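Putative uronate isomerase (Thermotoga maritima, PDB 4NAR) is probably a lactate racemase-like enzyme, although its substrate and reaction have not been established. Local coordinates at residues 70-75 and 281-286; 136-141 and 208-213; 322-327 and 350-355. All blocks are in the same frame, centred on the assembly; numbering follows the deposited sequence.

Contact 1 of 3, residues 70-75 and 281-286. With SO4 (sulfate ion), chain B.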
# COMPACT_ATOMS: atom_id res chain seq x y z
N SER A 70 3.66 -8.97 -0.15
CA SER A 70 2.85 -8.74 -1.35
C SER A 70 1.46 -8.11 -1.12
O SER A 70 0.92 -7.41 -2.00
CB SER A 70 2.64 -10.06 -2.09
OG SER A 70 1.69 -10.88 -1.40
N GLY A 71 0.87 -8.35 0.04
CA GLY A 71 -0.56 -8.13 0.18
C GLY A 71 -1.29 -9.02 -0.83
O GLY A 71 -0.92 -10.19 -1.01
N THR A 72 -2.30 -8.48 -1.52
CA THR A 72 -2.98 -9.26 -2.57
C THR A 72 -2.27 -9.23 -3.93
O THR A 72 -2.73 -9.88 -4.88
CB THR A 72 -4.44 -8.79 -2.81
OG1 THR A 72 -4.44 -7.40 -3.14
CG2 THR A 72 -5.31 -9.02 -1.57
N HIS A 73 -1.16 -8.49 -4.02
CA HIS A 73 -0.45 -8.31 -5.30
C HIS A 73 0.18 -9.60 -5.83
O HIS A 73 0.40 -10.56 -5.08
CB HIS A 73 0.66 -7.27 -5.18
CG HIS A 73 0.19 -5.93 -4.71
ND1 HIS A 73 1.07 -4.93 -4.35
CD2 HIS A 73 -1.05 -5.44 -4.51
CE1 HIS A 73 0.38 -3.87 -3.97
NE2 HIS A 73 -0.91 -4.15 -4.05
N ARG A 74 0.51 -9.60 -7.13
CA ARG A 74 1.08 -10.78 -7.79
C ARG A 74 2.40 -11.20 -7.17
O ARG A 74 3.07 -10.41 -6.48
CB ARG A 74 1.27 -10.55 -9.31
CG ARG A 74 2.23 -9.39 -9.69
CD ARG A 74 2.63 -9.48 -11.19
NE ARG A 74 3.57 -8.44 -11.61
CZ ARG A 74 4.89 -8.50 -11.47
NH1 ARG A 74 5.45 -9.56 -10.88
NH2 ARG A 74 5.67 -7.49 -11.89
N THR A 75 2.78 -12.46 -7.40
CA THR A 75 4.08 -12.94 -7.00
C THR A 75 5.14 -12.26 -7.85
O THR A 75 4.87 -11.83 -8.99
CB THR A 75 4.21 -14.46 -7.22
OG1 THR A 75 3.82 -14.78 -8.56
CG2 THR A 75 3.32 -15.20 -6.24
N GLU A 281 -1.65 -2.55 -12.71
CA GLU A 281 -3.05 -2.85 -12.89
C GLU A 281 -3.82 -1.77 -12.17
O GLU A 281 -3.22 -0.99 -11.41
CB GLU A 281 -3.36 -4.21 -12.27
CG GLU A 281 -3.12 -4.23 -10.77
CD GLU A 281 -2.74 -5.60 -10.22
OE1 GLU A 281 -2.56 -6.55 -11.02
OE2 GLU A 281 -2.60 -5.72 -8.98
N VAL A 282 -5.13 -1.73 -12.39
CA VAL A 282 -5.97 -0.67 -11.82
C VAL A 282 -5.90 -0.64 -10.29
O VAL A 282 -5.91 0.45 -9.67
CB VAL A 282 -7.42 -0.78 -12.32
CG1 VAL A 282 -8.26 0.35 -11.75
CG2 VAL A 282 -7.45 -0.75 -13.86
N TRP A 283 -5.81 -1.82 -9.68
CA TRP A 283 -5.68 -1.95 -8.23
C TRP A 283 -4.65 -0.98 -7.66
O TRP A 283 -4.91 -0.34 -6.65
CB TRP A 283 -5.28 -3.38 -7.85
CG TRP A 283 -5.55 -3.73 -6.40
CD1 TRP A 283 -4.64 -3.84 -5.38
CD2 TRP A 283 -6.83 -4.06 -5.82
NE1 TRP A 283 -5.27 -4.21 -4.21
CE2 TRP A 283 -6.62 -4.35 -4.46
CE3 TRP A 283 -8.13 -4.14 -6.34
CZ2 TRP A 283 -7.67 -4.71 -3.59
CZ3 TRP A 283 -9.17 -4.50 -5.49
CH2 TRP A 283 -8.93 -4.77 -4.13
N THR A 284 -3.48 -0.86 -8.30
CA THR A 284 -2.52 0.13 -7.84
C THR A 284 -2.61 1.47 -8.57
O THR A 284 -2.36 2.52 -7.95
CB THR A 284 -1.08 -0.39 -7.89
OG1 THR A 284 -0.83 -0.95 -9.20
CG2 THR A 284 -0.86 -1.44 -6.82
N ALA A 285 -2.96 1.45 -9.85
CA ALA A 285 -3.02 2.71 -10.60
C ALA A 285 -4.14 3.61 -10.07
O ALA A 285 -4.14 4.84 -10.30
CB ALA A 285 -3.17 2.47 -12.07
N GLY A 286 -5.08 3.01 -9.34
CA GLY A 286 -6.15 3.75 -8.66
C GLY A 286 -5.64 4.82 -7.69
O GLY A 286 -6.38 5.76 -7.37
S SO4 B . -4.03 -4.98 -0.66
O1 SO4 B . -4.24 -4.52 0.73
O2 SO4 B . -2.77 -5.73 -0.73
O3 SO4 B . -5.17 -5.83 -1.06
O4 SO4 B . -3.97 -3.81 -1.56
O HOH W 1 0.09 -7.13 -8.71
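H73 and W283, CA atoms 8.7 Å apart, face each other where the part of the fold built on the seven-stranded mixed sheet meets the part built on the five-stranded parallel sheet. Segment 70-75 is the loop leaving strand 63-68, folded into a type II' beta turn from S70 to H73; across from it, E281 occupies the N-cap position of the short helix 282-285. A sulfate, probably from the crystallisation liquor, bridges the two. T72 grips it twice: its backbone N reaches O2 at 2.9 Å in a nearly straight bond (167°), and its OG1 lies 2.7 Å from O3. G71, with positive phi, passes so close that a CB would collide with O2. From the helix, W283 has CG anti to the backbone N (chi1 -161°), which presents the indole edge to the anion, with NE1 3.0 Å from O4. H180 and N348 also bond the sulfate, consistent with a ligand pocket between the two sheets. Replacing W283 by alanine removes the indole, which would probably leave O4 without that donor and open a gap beside H73. The H73 and W283 rings meet rim to rim, planes at 84°, with H73 NE2 4.0 Å from W283 CD1 and near the indole plane; D38 holds H73 ND1. T284 CG2 packs 3.9 Å from H73 NE2. Farther along, one water accepts from R74 N and donates to E281 OE2, 3.0 Å from each.

Contact 2 of 3, residues 136-141 and 208-213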
# COMPACT_ATOMS: atom_id res chain seq x y z
N ARG A 136 3.66 -18.11 7.84
CA ARG A 136 4.18 -18.90 8.96
C ARG A 136 5.69 -18.70 9.13
O ARG A 136 6.24 -19.03 10.19
CB ARG A 136 3.81 -20.38 8.82
CG ARG A 136 4.12 -20.95 7.46
CD ARG A 136 3.85 -22.45 7.44
NE ARG A 136 5.00 -23.16 6.90
CZ ARG A 136 5.82 -23.93 7.62
NH1 ARG A 136 5.61 -24.11 8.92
NH2 ARG A 136 6.85 -24.53 7.03
N LEU A 137 6.34 -18.13 8.12
CA LEU A 137 7.77 -17.79 8.22
C LEU A 137 8.11 -16.93 9.43
O LEU A 137 9.17 -17.11 10.04
CB LEU A 137 8.29 -17.12 6.95
CG LEU A 137 8.86 -18.03 5.86
CD1 LEU A 137 9.04 -17.21 4.59
CD2 LEU A 137 10.20 -18.64 6.28
N LEU A 138 7.21 -16.01 9.80
CA LEU A 138 7.41 -15.20 11.00
C LEU A 138 7.75 -15.98 12.26
O LEU A 138 8.36 -15.42 13.17
CB LEU A 138 6.19 -14.33 11.29
CG LEU A 138 6.05 -13.16 10.33
CD1 LEU A 138 4.96 -12.23 10.83
CD2 LEU A 138 7.39 -12.44 10.14
N PHE A 139 7.37 -17.26 12.31
CA PHE A 139 7.48 -18.03 13.56
C PHE A 139 8.48 -19.18 13.51
O PHE A 139 8.51 -20.00 14.42
CB PHE A 139 6.10 -18.51 14.01
CG PHE A 139 5.07 -17.43 13.94
CD1 PHE A 139 5.10 -16.37 14.85
CD2 PHE A 139 4.12 -17.42 12.93
CE1 PHE A 139 4.17 -15.33 14.77
CE2 PHE A 139 3.19 -16.39 12.84
CZ PHE A 139 3.21 -15.34 13.76
N GLU A 140 9.28 -19.23 12.45
CA GLU A 140 10.35 -20.22 12.34
C GLU A 140 11.57 -19.81 13.17
O GLU A 140 11.57 -18.74 13.79
CB GLU A 140 10.72 -20.45 10.88
CG GLU A 140 9.50 -20.37 9.99
CD GLU A 140 9.48 -21.45 8.93
OE1 GLU A 140 10.58 -21.89 8.52
OE2 GLU A 140 8.36 -21.85 8.52
N ASP A 141 12.60 -20.66 13.19
CA ASP A 141 13.77 -20.40 14.03
C ASP A 141 14.69 -19.28 13.50
O ASP A 141 15.85 -19.53 13.16
CB ASP A 141 14.58 -21.70 14.24
CG ASP A 141 14.97 -22.38 12.92
OD1 ASP A 141 14.58 -21.89 11.83
OD2 ASP A 141 15.67 -23.43 12.97
N GLU A 208 -0.17 -6.86 17.77
CA GLU A 208 0.20 -7.17 19.14
C GLU A 208 0.28 -8.68 19.35
O GLU A 208 1.26 -9.20 19.87
CB GLU A 208 -0.82 -6.59 20.10
CG GLU A 208 -0.38 -5.30 20.75
CD GLU A 208 -1.24 -4.95 21.95
OE1 GLU A 208 -2.41 -4.54 21.75
OE2 GLU A 208 -0.74 -5.10 23.09
N MSE A 209 -0.77 -9.38 18.92
CA MSE A 209 -0.83 -10.83 19.08
C MSE A 209 0.25 -11.53 18.24
O MSE A 209 0.75 -12.60 18.61
CB MSE A 209 -2.22 -11.34 18.69
CG MSE A 209 -3.21 -11.39 19.85
SE MSE A 209 -5.00 -11.79 19.15
CE MSE A 209 -5.35 -10.04 18.35
N ILE A 210 0.59 -10.91 17.11
CA ILE A 210 1.63 -11.43 16.24
C ILE A 210 3.00 -11.31 16.90
O ILE A 210 3.72 -12.31 17.02
CB ILE A 210 1.62 -10.70 14.86
CG1 ILE A 210 0.31 -11.00 14.12
CG2 ILE A 210 2.85 -11.06 14.01
CD1 ILE A 210 0.17 -10.28 12.80
N PHE A 211 3.36 -10.11 17.34
CA PHE A 211 4.70 -9.90 17.90
C PHE A 211 4.95 -10.66 19.20
O PHE A 211 6.10 -10.97 19.54
CB PHE A 211 5.02 -8.43 18.04
CG PHE A 211 5.45 -7.80 16.75
CD1 PHE A 211 6.78 -7.52 16.51
CD2 PHE A 211 4.51 -7.55 15.75
CE1 PHE A 211 7.17 -6.96 15.29
CE2 PHE A 211 4.88 -7.01 14.55
CZ PHE A 211 6.21 -6.71 14.31
N GLU A 212 3.86 -10.96 19.89
CA GLU A 212 3.91 -11.83 21.05
C GLU A 212 4.47 -13.21 20.68
O GLU A 212 5.30 -13.77 21.40
CB GLU A 212 2.50 -12.00 21.61
CG GLU A 212 2.36 -11.58 23.07
CD GLU A 212 1.35 -12.44 23.80
OE1 GLU A 212 0.30 -12.78 23.20
OE2 GLU A 212 1.62 -12.80 24.97
N LYS A 213 4.02 -13.77 19.56
CA LYS A 213 4.42 -15.13 19.19
C LYS A 213 5.78 -15.21 18.47
O LYS A 213 6.39 -16.28 18.40
CB LYS A 213 3.32 -15.83 18.39
CG LYS A 213 2.07 -16.15 19.21
CD LYS A 213 2.39 -17.09 20.38
CE LYS A 213 1.89 -16.52 21.72
NZ LYS A 213 2.78 -16.92 22.87
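F139 pushes the edge of its ring into helix 198-213 at I210 and K213. Its CG lies beside the backbone N and anti to the carbonyl carbon (chi1 -46°), which swings the ring toward the helix. F139 CE1 comes 3.8 Å from I210 O, and that oxygen lies near the ring plane, so the slightly positive ring edge probably meets the carbonyl favourably. The same oxygen accepts an i to i+3 backbone bond from K213 N at 2.9 Å. F139 CE1 is also 3.8 Å from K213 CB, which approaches obliquely. Beyond CB the rest of the lysine chain leads away from the phenyl, so only the root of this exposed side chain takes part. One face of the ring is occupied from within its own segment, as L138 CB sits 3.8 Å above the plane, over the centre. I210 has CG2 anti to its backbone N and CG1 beside it (chi1 -65°); this turns CG2 toward the loop, 4.0 Å from L138 CD1 and 4.3 Å from F139 CZ. Apart from the ring edge at I210 O, the contact is apolar packing of segment 136-141 against helix 198-213. Around it, F139 also packs on V134 of strand 130-135 and on A108 and V110 of strand 107-113, while I210 reaches I132, V134 and V110, so that this part of helix 198-213 lies against these two strands.

Contact 3 of 3, residues 322-327 and 350-355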
# COMPACT_ATOMS: atom_id res chain seq x y z
N LYS A 322 -12.36 -10.78 -11.75
CA LYS A 322 -13.77 -11.12 -12.04
C LYS A 322 -14.70 -10.32 -11.13
O LYS A 322 -15.70 -9.76 -11.57
CB LYS A 322 -14.00 -12.62 -11.81
CG LYS A 322 -14.84 -13.32 -12.87
CD LYS A 322 -14.65 -14.85 -12.77
CE LYS A 322 -13.18 -15.25 -13.06
NZ LYS A 322 -12.67 -16.41 -12.23
N TRP A 323 -14.34 -10.26 -9.85
CA TRP A 323 -15.18 -9.58 -8.88
C TRP A 323 -15.29 -8.09 -9.16
O TRP A 323 -16.39 -7.53 -9.12
CB TRP A 323 -14.67 -9.83 -7.47
CG TRP A 323 -15.00 -11.20 -6.99
CD1 TRP A 323 -16.00 -12.02 -7.46
CD2 TRP A 323 -14.36 -11.92 -5.92
NE1 TRP A 323 -16.01 -13.21 -6.75
CE2 TRP A 323 -15.01 -13.17 -5.80
CE3 TRP A 323 -13.29 -11.64 -5.06
CZ2 TRP A 323 -14.63 -14.14 -4.85
CZ3 TRP A 323 -12.91 -12.60 -4.12
CH2 TRP A 323 -13.58 -13.83 -4.02
N ILE A 324 -14.15 -7.45 -9.44
CA ILE A 324 -14.14 -6.04 -9.80
C ILE A 324 -15.07 -5.74 -10.98
O ILE A 324 -15.87 -4.79 -10.91
CB ILE A 324 -12.72 -5.54 -10.13
CG1 ILE A 324 -11.86 -5.52 -8.85
CG2 ILE A 324 -12.79 -4.16 -10.77
CD1 ILE A 324 -10.38 -5.59 -9.11
N ARG A 325 -14.97 -6.54 -12.04
CA ARG A 325 -15.81 -6.39 -13.23
C ARG A 325 -17.30 -6.68 -12.96
O ARG A 325 -18.16 -6.06 -13.59
CB ARG A 325 -15.29 -7.28 -14.37
CG ARG A 325 -14.02 -6.76 -15.04
CD ARG A 325 -13.55 -7.67 -16.20
NE ARG A 325 -12.73 -8.79 -15.73
CZ ARG A 325 -13.09 -10.08 -15.74
NH1 ARG A 325 -14.28 -10.43 -16.21
NH2 ARG A 325 -12.25 -11.02 -15.29
N GLU A 326 -17.60 -7.60 -12.04
CA GLU A 326 -18.99 -7.86 -11.65
C GLU A 326 -19.67 -6.62 -11.07
O GLU A 326 -20.70 -6.16 -11.57
CB GLU A 326 -19.07 -9.00 -10.63
CG GLU A 326 -19.58 -10.33 -11.20
CD GLU A 326 -18.89 -11.55 -10.58
OE1 GLU A 326 -18.69 -11.57 -9.34
OE2 GLU A 326 -18.55 -12.49 -11.35
N ILE A 327 -19.09 -6.08 -10.00
CA ILE A 327 -19.71 -4.95 -9.32
C ILE A 327 -19.47 -3.61 -10.06
O ILE A 327 -20.35 -2.75 -10.07
CB ILE A 327 -19.26 -4.87 -7.83
CG1 ILE A 327 -20.18 -3.94 -7.03
CG2 ILE A 327 -17.77 -4.49 -7.68
CD1 ILE A 327 -19.69 -3.69 -5.62
N ALA A 350 -14.97 -4.45 -2.73
CA ALA A 350 -16.01 -3.45 -2.50
C ALA A 350 -15.38 -2.11 -2.10
O ALA A 350 -15.74 -1.06 -2.64
CB ALA A 350 -17.00 -3.93 -1.42
N ALA A 351 -14.44 -2.16 -1.16
CA ALA A 351 -13.78 -0.93 -0.71
C ALA A 351 -13.00 -0.27 -1.86
O ALA A 351 -13.03 0.95 -2.04
CB ALA A 351 -12.87 -1.21 0.51
N HIS A 352 -12.31 -1.10 -2.65
CA HIS A 352 -11.48 -0.62 -3.76
C HIS A 352 -12.28 0.23 -4.76
O HIS A 352 -11.89 1.34 -5.13
CB HIS A 352 -10.88 -1.81 -4.49
CG HIS A 352 -10.44 -1.49 -5.90
ND1 HIS A 352 -9.32 -0.75 -6.18
CD2 HIS A 352 -10.98 -1.85 -7.09
CE1 HIS A 352 -9.18 -0.65 -7.50
NE2 HIS A 352 -10.17 -1.30 -8.07
N VAL A 353 -13.39 -0.35 -5.18
CA VAL A 353 -14.31 0.27 -6.12
C VAL A 353 -14.81 1.66 -5.64
O VAL A 353 -14.77 2.64 -6.38
CB VAL A 353 -15.45 -0.75 -6.44
CG1 VAL A 353 -16.81 -0.11 -6.44
CG2 VAL A 353 -15.12 -1.52 -7.73
N ILE A 354 -15.25 1.76 -4.39
CA ILE A 354 -15.64 3.05 -3.83
C ILE A 354 -14.44 3.99 -3.80
O ILE A 354 -14.56 5.17 -4.17
CB ILE A 354 -16.14 2.90 -2.39
CG1 ILE A 354 -17.34 1.93 -2.33
CG2 ILE A 354 -16.50 4.28 -1.80
CD1 ILE A 354 -17.73 1.50 -0.90
N ASN A 355 -13.31 3.47 -3.35
CA ASN A 355 -12.08 4.24 -3.28
C ASN A 355 -11.72 4.91 -4.62
O ASN A 355 -11.42 6.12 -4.67
CB ASN A 355 -10.94 3.35 -2.80
CG ASN A 355 -10.95 3.16 -1.28
OD1 ASN A 355 -11.47 4.02 -0.54
ND2 ASN A 355 -10.36 2.05 -0.81
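H352, whose imidazole meets I324, has its NE2 hydrogen-bonded to the hydroxyl of Y329, which satisfies this nitrogen of a buried ring and ties it to the loop after helix 318-327. On the same ring, CD2 lies 4.2 Å from I324 CG1, and the two side chains cross at about a right angle. H352 CG is anti to the backbone N (chi1 159°), an orientation that carries the imidazole from helix 347-357 toward I324. One turn after I324, I327 meets V353, the residue after H352, through two methyls, CG2 of each, 4.0 Å apart. In I327 the longer branch CG1 runs anti to the backbone N (chi1 -165°), and the shorter CG2 between N and carbonyl carbon is the one that touches the valine. This is helix-to-helix packing among the three helices 318-327, 332-341 and 347-357 in the connection between the neighbouring parallel strands 302-308 and 373-379. The backbones come close, with CA atoms 7.3 Å apart at I324 and V353 and 7.9 Å at I327 and A350. Helix 332-341 adds Y338 beside I327 and V335 beside A350, while Y329 also packs on I324 and V353.

In the fold
From the N terminus, contact 1 opens in the loop after strand 63-68 and closes only at helix 282-285, enclosing 205 residues and tying the mixed sheet's side of the protein to that of the parallel sheet. Contact 2 is nested inside that loop: it closes 66 residues between the turn after strand 130-135 and helix 198-213, and stays within the first half of the chain. Contact 3 follows in series, closing a short helical loop of 22 residues. Contacts 1 and 3 touch directly, W283 CZ3 lying 3.3 Å from H352 CG in a ring stack, whereas contact 2 stands apart, its centre about 25 Å from that of contact 1 and about 32 Å from that of contact 3.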